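Local coordinates for Mll2253 protein (Mesorhizobium loti, PDB 3Q63) that is of unknown function but belongs to the AHA1 family, whose Bet v 1-like fold may bind a hydrophobic ligand or a partner protein, at residues 20-24 with 103-107; 72-78 with 91-97. All coordinates share one frame; numbering follows the deposited sequence.

Contact 1 of 2, residues 20-24 with 103-107; sequences PPEKL and GTHLR
Thr104 pushes its side chain into the start of helix 21-29, where Pro21 and Leu24 receive it. The tight part is at the hydroxyl: Thr104 OG1 comes within 2.8 Å of Pro21 N and 3.3 Å of Pro21 CD. A proline nitrogen carries no N-H, so the short approach is packing and not a bond, and OG1 makes its hydrogen bond to the carbonyl of His19 instead. With OG1 beside the backbone N (chi1 -43°), the methyl CG2 is turned anti to that N and lies 4.0 Å from both Pro21 CB and Leu24 CD1. The same Leu24 CD1 rests 4.1 Å from Leu106 CB, and Leu135 of helix 118-141 touches both leucines. With an alanine here in place of Thr104, the His19 carbonyl would probably lose its hydroxyl partner, and a gap would open beside Pro21 and Leu24. Toward solvent the fit is looser: Pro20, the N-cap residue, has its CB pointing away from the strand and its ring stands off, though its backbone C lies 3.2 Å from Thr104 OG1. No hydrogen bond joins 20-24 to 103-107, so the helix start is seated by van der Waals packing of a hydroxyl and a methyl against proline and leucine, and a polar tie, from Thr104 OG1 to His19 O, lies just before the helix.

Contact 2 of 2, residues 72-78 with 91-97; sequences KTLSYTW and SVVTFTL
Strands 73-77 and 92-97 pair antiparallel in the middle of the sheet, with strand 60-69 beyond the first and 103-113 beyond the second. Leu74 with Phe95 and Tyr76 with Val93 are the hydrogen-bonded pairs; Phe95 N reaches Leu74 O at 2.7 Å and Val93 N reaches Tyr76 O at 2.9 Å. Leu97 N bonds to Lys72 O at one end, next to a classic beta bulge where Lys72 and Thr73 both face Glu69. At the other, Ser91 OG donates to a lone pair of Trp78 O, 2.8 Å away, and also bonds to Gln110. In this Bet v 1-like fold the curved sheet wraps the long helix 118-141, and Trp78 meets Trp128 of that helix. On the same face Tyr76 OH sits 3.4 Å from Phe95 CE2, at the edge of the phenylalanine ring; the two ring planes are inclined at 51°. Trp78, its CG anti to the backbone N (chi1 -178°), brings CE3 within 3.6 Å of Val93 CG2, while its NE1 bonds to Trp57 O of the second subunit. Across the sheet, on the Thr73, Ser75 and Thr94 face, Ser75 OG and Thr94 OG1 share a hydrogen bond of 2.9 Å.

In the fold
The centres of contacts 1 and 2 lie about 14 Å apart, joined through neighbouring strands 92-100 and 103-113 of one antiparallel sheet. Along the chain 20-24 comes first, then 72-78, 91-97 and 103-107, so contact 1 spans the whole of contact 2. Arg107 O probably takes a hydrogen bond from Thr96 N at 2.8 Å, and Leu97 CB packs 3.9 Å from Thr104 CG2. Leu97 also touches Leu24 and Trp25, bringing helix 21-29 over the end of contact 2. Contact 1 thus sets the early helix against the sheet, while contact 2, its centre about 7 Å from the centre of the chain, builds the sheet's middle and reaches the second subunit.

Contact 1 of 2, residues 20-24 with 103-107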
loop_
_atom_site.group_PDB
_atom_site.type_symbol
_atom_site.label_atom_id
_atom_site.label_comp_id
_atom_site.label_asym_id
_atom_site.label_seq_id
_atom_site.Cartn_x
_atom_site.Cartn_y
_atom_site.Cartn_z
ATOM N N PRO B 20 9.302 25.236 8.901
ATOM C CA PRO B 20 8.802 25.566 10.238
ATOM C C PRO B 20 7.813 24.519 10.723
ATOM O O PRO B 20 7.141 23.874 9.919
ATOM C CB PRO B 20 8.170 26.945 10.048
ATOM C CG PRO B 20 7.789 26.957 8.600
ATOM C CD PRO B 20 8.976 26.301 7.939
ATOM N N PRO B 21 7.716 24.338 12.049
ATOM C CA PRO B 21 6.802 23.358 12.647
ATOM C C PRO B 21 5.344 23.479 12.186
ATOM O O PRO B 21 4.692 22.467 11.916
ATOM C CB PRO B 21 6.978 23.590 14.154
ATOM C CG PRO B 21 7.400 25.032 14.233
ATOM C CD PRO B 21 8.369 25.153 13.089
ATOM N N GLU B 22 4.840 24.705 12.069
ATOM C CA GLU B 22 3.455 24.909 11.636
ATOM C C GLU B 22 3.135 24.290 10.279
ATOM O O GLU B 22 2.058 23.726 10.082
ATOM C CB GLU B 22 3.120 26.402 11.597
ATOM C CG GLU B 22 3.171 27.056 12.952
ATOM C CD GLU B 22 4.592 27.245 13.438
ATOM O OE1 GLU B 22 4.803 27.261 14.675
ATOM O OE2 GLU B 22 5.494 27.393 12.578
ATOM N N LYS B 23 4.073 24.414 9.347
ATOM C CA LYS B 23 3.918 23.871 8.006
ATOM C C LYS B 23 3.933 22.343 8.073
ATOM O O LYS B 23 3.090 21.674 7.477
ATOM C CB LYS B 23 5.064 24.375 7.125
ATOM C CG LYS B 23 5.127 23.791 5.732
ATOM C CD LYS B 23 4.395 24.664 4.736
ATOM C CE LYS B 23 5.254 24.912 3.503
ATOM N NZ LYS B 23 6.481 25.685 3.866
ATOM N N LEU B 24 4.895 21.800 8.807
ATOM C CA LEU B 24 5.003 20.354 8.966
ATOM C C LEU B 24 3.708 19.851 9.605
ATOM O O LEU B 24 3.115 18.880 9.144
ATOM C CB LEU B 24 6.188 20.009 9.879
ATOM C CG LEU B 24 6.983 18.725 9.622
ATOM C CD1 LEU B 24 7.782 18.391 10.866
ATOM C CD2 LEU B 24 6.053 17.561 9.271
ATOM N N GLY B 103 14.605 24.784 11.036
ATOM C CA GLY B 103 13.330 24.171 10.713
ATOM C C GLY B 103 12.672 23.391 11.830
ATOM O O GLY B 103 12.335 23.939 12.879
ATOM N N THR B 104 12.496 22.092 11.608
ATOM C CA THR B 104 11.846 21.253 12.596
ATOM C C THR B 104 12.395 19.843 12.588
ATOM O O THR B 104 12.541 19.229 11.532
ATOM C CB THR B 104 10.346 21.146 12.326
ATOM O OG1 THR B 104 9.827 22.436 11.978
ATOM C CG2 THR B 104 9.631 20.634 13.562
ATOM N N HIS B 105 12.699 19.329 13.771
ATOM C CA HIS B 105 13.192 17.971 13.875
ATOM C C HIS B 105 11.975 17.075 14.132
ATOM O O HIS B 105 11.223 17.291 15.081
ATOM C CB HIS B 105 14.209 17.862 15.013
ATOM C CG HIS B 105 14.641 16.459 15.303
ATOM N ND1 HIS B 105 13.862 15.573 16.015
ATOM C CD2 HIS B 105 15.763 15.782 14.962
ATOM C CE1 HIS B 105 14.485 14.413 16.102
ATOM N NE2 HIS B 105 15.641 14.512 15.471
ATOM N N LEU B 106 11.785 16.079 13.271
ATOM C CA LEU B 106 10.654 15.164 13.377
ATOM C C LEU B 106 11.068 13.749 13.785
ATOM O O LEU B 106 11.996 13.180 13.213
ATOM C CB LEU B 106 9.912 15.090 12.032
ATOM C CG LEU B 106 8.763 14.077 11.937
ATOM C CD1 LEU B 106 7.657 14.492 12.888
ATOM C CD2 LEU B 106 8.228 13.982 10.510
ATOM N N ARG B 107 10.380 13.195 14.780
ATOM C CA ARG B 107 10.636 11.831 15.229
ATOM C C ARG B 107 9.332 11.064 15.087
ATOM O O ARG B 107 8.266 11.571 15.440
ATOM C CB ARG B 107 11.065 11.790 16.699
ATOM C CG ARG B 107 11.416 10.385 17.193
ATOM C CD ARG B 107 11.809 10.375 18.667
ATOM N NE ARG B 107 10.661 10.618 19.534
ATOM C CZ ARG B 107 10.741 10.793 20.849
ATOM N NH1 ARG B 107 11.921 10.754 21.454
ATOM N NH2 ARG B 107 9.639 11.011 21.559
#

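Contact 2 of 2, residues 72-78 with 91-97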
loop_
_atom_site.group_PDB
_atom_site.type_symbol
_atom_site.label_atom_id
_atom_site.label_comp_id
_atom_site.label_asym_id
_atom_site.label_seq_id
_atom_site.Cartn_x
_atom_site.Cartn_y
_atom_site.Cartn_z
ATOM N N LYS B 72 3.215 20.154 18.031
ATOM C CA LYS B 72 4.167 19.440 18.882
ATOM C C LYS B 72 4.093 17.918 18.856
ATOM O O LYS B 72 5.094 17.252 18.575
ATOM C CB LYS B 72 4.033 19.925 20.328
ATOM C CG LYS B 72 4.379 21.395 20.523
ATOM C CD LYS B 72 4.231 21.815 21.979
ATOM C CE LYS B 72 4.622 23.275 22.178
ATOM N NZ LYS B 72 4.555 23.667 23.616
ATOM N N THR B 73 2.915 17.371 19.148
ATOM C CA THR B 73 2.740 15.924 19.183
ATOM C C THR B 73 1.447 15.444 18.534
ATOM O O THR B 73 0.408 16.101 18.616
ATOM C CB THR B 73 2.752 15.403 20.640
ATOM O OG1 THR B 73 3.905 15.912 21.319
ATOM C CG2 THR B 73 2.795 13.886 20.664
ATOM N N LEU B 74 1.520 14.279 17.902
ATOM C CA LEU B 74 0.370 13.676 17.259
ATOM C C LEU B 74 0.511 12.159 17.319
ATOM O O LEU B 74 1.523 11.607 16.893
ATOM C CB LEU B 74 0.269 14.130 15.800
ATOM C CG LEU B 74 -0.825 13.472 14.946
ATOM C CD1 LEU B 74 -2.194 13.722 15.559
ATOM C CD2 LEU B 74 -0.761 14.027 13.532
ATOM N N SER B 75 -0.499 11.486 17.852
ATOM C CA SER B 75 -0.453 10.031 17.933
ATOM C C SER B 75 -1.787 9.414 17.572
ATOM O O SER B 75 -2.843 9.983 17.848
ATOM C CB SER B 75 -0.052 9.582 19.341
ATOM O OG SER B 75 -0.097 8.169 19.456
ATOM N N TYR B 76 -1.726 8.253 16.928
ATOM C CA TYR B 76 -2.917 7.509 16.545
ATOM C C TYR B 76 -2.596 6.042 16.317
ATOM O O TYR B 76 -1.444 5.691 16.015
ATOM C CB TYR B 76 -3.590 8.096 15.288
ATOM C CG TYR B 76 -2.708 8.423 14.091
ATOM C CD1 TYR B 76 -2.321 9.738 13.833
ATOM C CD2 TYR B 76 -2.338 7.439 13.169
ATOM C CE1 TYR B 76 -1.597 10.074 12.685
ATOM C CE2 TYR B 76 -1.613 7.762 12.017
ATOM C CZ TYR B 76 -1.247 9.083 11.781
ATOM O OH TYR B 76 -0.539 9.413 10.642
ATOM N N THR B 77 -3.607 5.187 16.483
ATOM C CA THR B 77 -3.437 3.752 16.276
ATOM C C THR B 77 -3.252 3.503 14.790
ATOM O O THR B 77 -3.690 4.290 13.948
ATOM C CB THR B 77 -4.669 2.930 16.747
ATOM O OG1 THR B 77 -5.857 3.489 16.172
ATOM C CG2 THR B 77 -4.785 2.924 18.271
ATOM N N TRP B 78 -2.606 2.384 14.495
ATOM C CA TRP B 78 -2.282 1.972 13.139
ATOM C C TRP B 78 -2.449 0.459 13.201
ATOM O O TRP B 78 -1.489 -0.272 13.458
ATOM C CB TRP B 78 -0.836 2.384 12.879
ATOM C CG TRP B 78 -0.280 2.105 11.547
ATOM C CD1 TRP B 78 0.097 0.889 11.046
ATOM C CD2 TRP B 78 0.085 3.076 10.566
ATOM N NE1 TRP B 78 0.685 1.051 9.816
ATOM C CE2 TRP B 78 0.690 2.384 9.499
ATOM C CE3 TRP B 78 -0.038 4.468 10.489
ATOM C CZ2 TRP B 78 1.175 3.039 8.364
ATOM C CZ3 TRP B 78 0.445 5.123 9.360
ATOM C CH2 TRP B 78 1.044 4.405 8.312
ATOM N N SER B 91 -0.693 -1.331 16.521
ATOM C CA SER B 91 0.404 -0.441 16.880
ATOM C C SER B 91 -0.017 1.005 17.063
ATOM O O SER B 91 -1.129 1.406 16.704
ATOM C CB SER B 91 1.481 -0.509 15.801
ATOM O OG SER B 91 1.015 0.083 14.599
ATOM N N VAL B 92 0.900 1.785 17.619
ATOM C CA VAL B 92 0.671 3.200 17.844
ATOM C C VAL B 92 1.777 3.995 17.160
ATOM O O VAL B 92 2.962 3.721 17.355
ATOM C CB VAL B 92 0.686 3.561 19.349
ATOM C CG1 VAL B 92 0.544 5.065 19.519
ATOM C CG2 VAL B 92 -0.440 2.841 20.062
ATOM N N VAL B 93 1.376 4.969 16.354
ATOM C CA VAL B 93 2.311 5.827 15.651
ATOM C C VAL B 93 2.264 7.193 16.329
ATOM O O VAL B 93 1.191 7.779 16.452
ATOM C CB VAL B 93 1.913 6.003 14.158
ATOM C CG1 VAL B 93 2.771 7.089 13.516
ATOM C CG2 VAL B 93 2.094 4.686 13.397
ATOM N N THR B 94 3.414 7.692 16.778
ATOM C CA THR B 94 3.473 9.001 17.436
ATOM C C THR B 94 4.527 9.888 16.771
ATOM O O THR B 94 5.681 9.487 16.617
ATOM C CB THR B 94 3.806 8.869 18.957
ATOM O OG1 THR B 94 2.775 8.119 19.615
ATOM C CG2 THR B 94 3.901 10.252 19.607
ATOM N N PHE B 95 4.119 11.089 16.365
ATOM C CA PHE B 95 5.027 12.048 15.730
ATOM C C PHE B 95 5.398 13.100 16.765
ATOM O O PHE B 95 4.542 13.551 17.524
ATOM C CB PHE B 95 4.346 12.754 14.552
ATOM C CG PHE B 95 3.932 11.831 13.443
ATOM C CD1 PHE B 95 4.845 11.441 12.463
ATOM C CD2 PHE B 95 2.632 11.338 13.386
ATOM C CE1 PHE B 95 4.465 10.571 11.440
ATOM C CE2 PHE B 95 2.240 10.465 12.368
ATOM C CZ PHE B 95 3.160 10.081 11.394
ATOM N N THR B 96 6.668 13.482 16.803
ATOM C CA THR B 96 7.120 14.497 17.745
ATOM C C THR B 96 7.879 15.570 16.971
ATOM O O THR B 96 8.865 15.284 16.284
ATOM C CB THR B 96 8.021 13.885 18.848
ATOM O OG1 THR B 96 7.295 12.850 19.526
ATOM C CG2 THR B 96 8.424 14.949 19.876
ATOM N N LEU B 97 7.379 16.800 17.059
ATOM C CA LEU B 97 7.970 17.933 16.368
ATOM C C LEU B 97 8.756 18.784 17.360
ATOM O O LEU B 97 8.230 19.196 18.397
ATOM C CB LEU B 97 6.879 18.784 15.699
ATOM C CG LEU B 97 6.122 18.157 14.523
ATOM C CD1 LEU B 97 5.277 16.982 15.009
ATOM C CD2 LEU B 97 5.243 19.196 13.863
#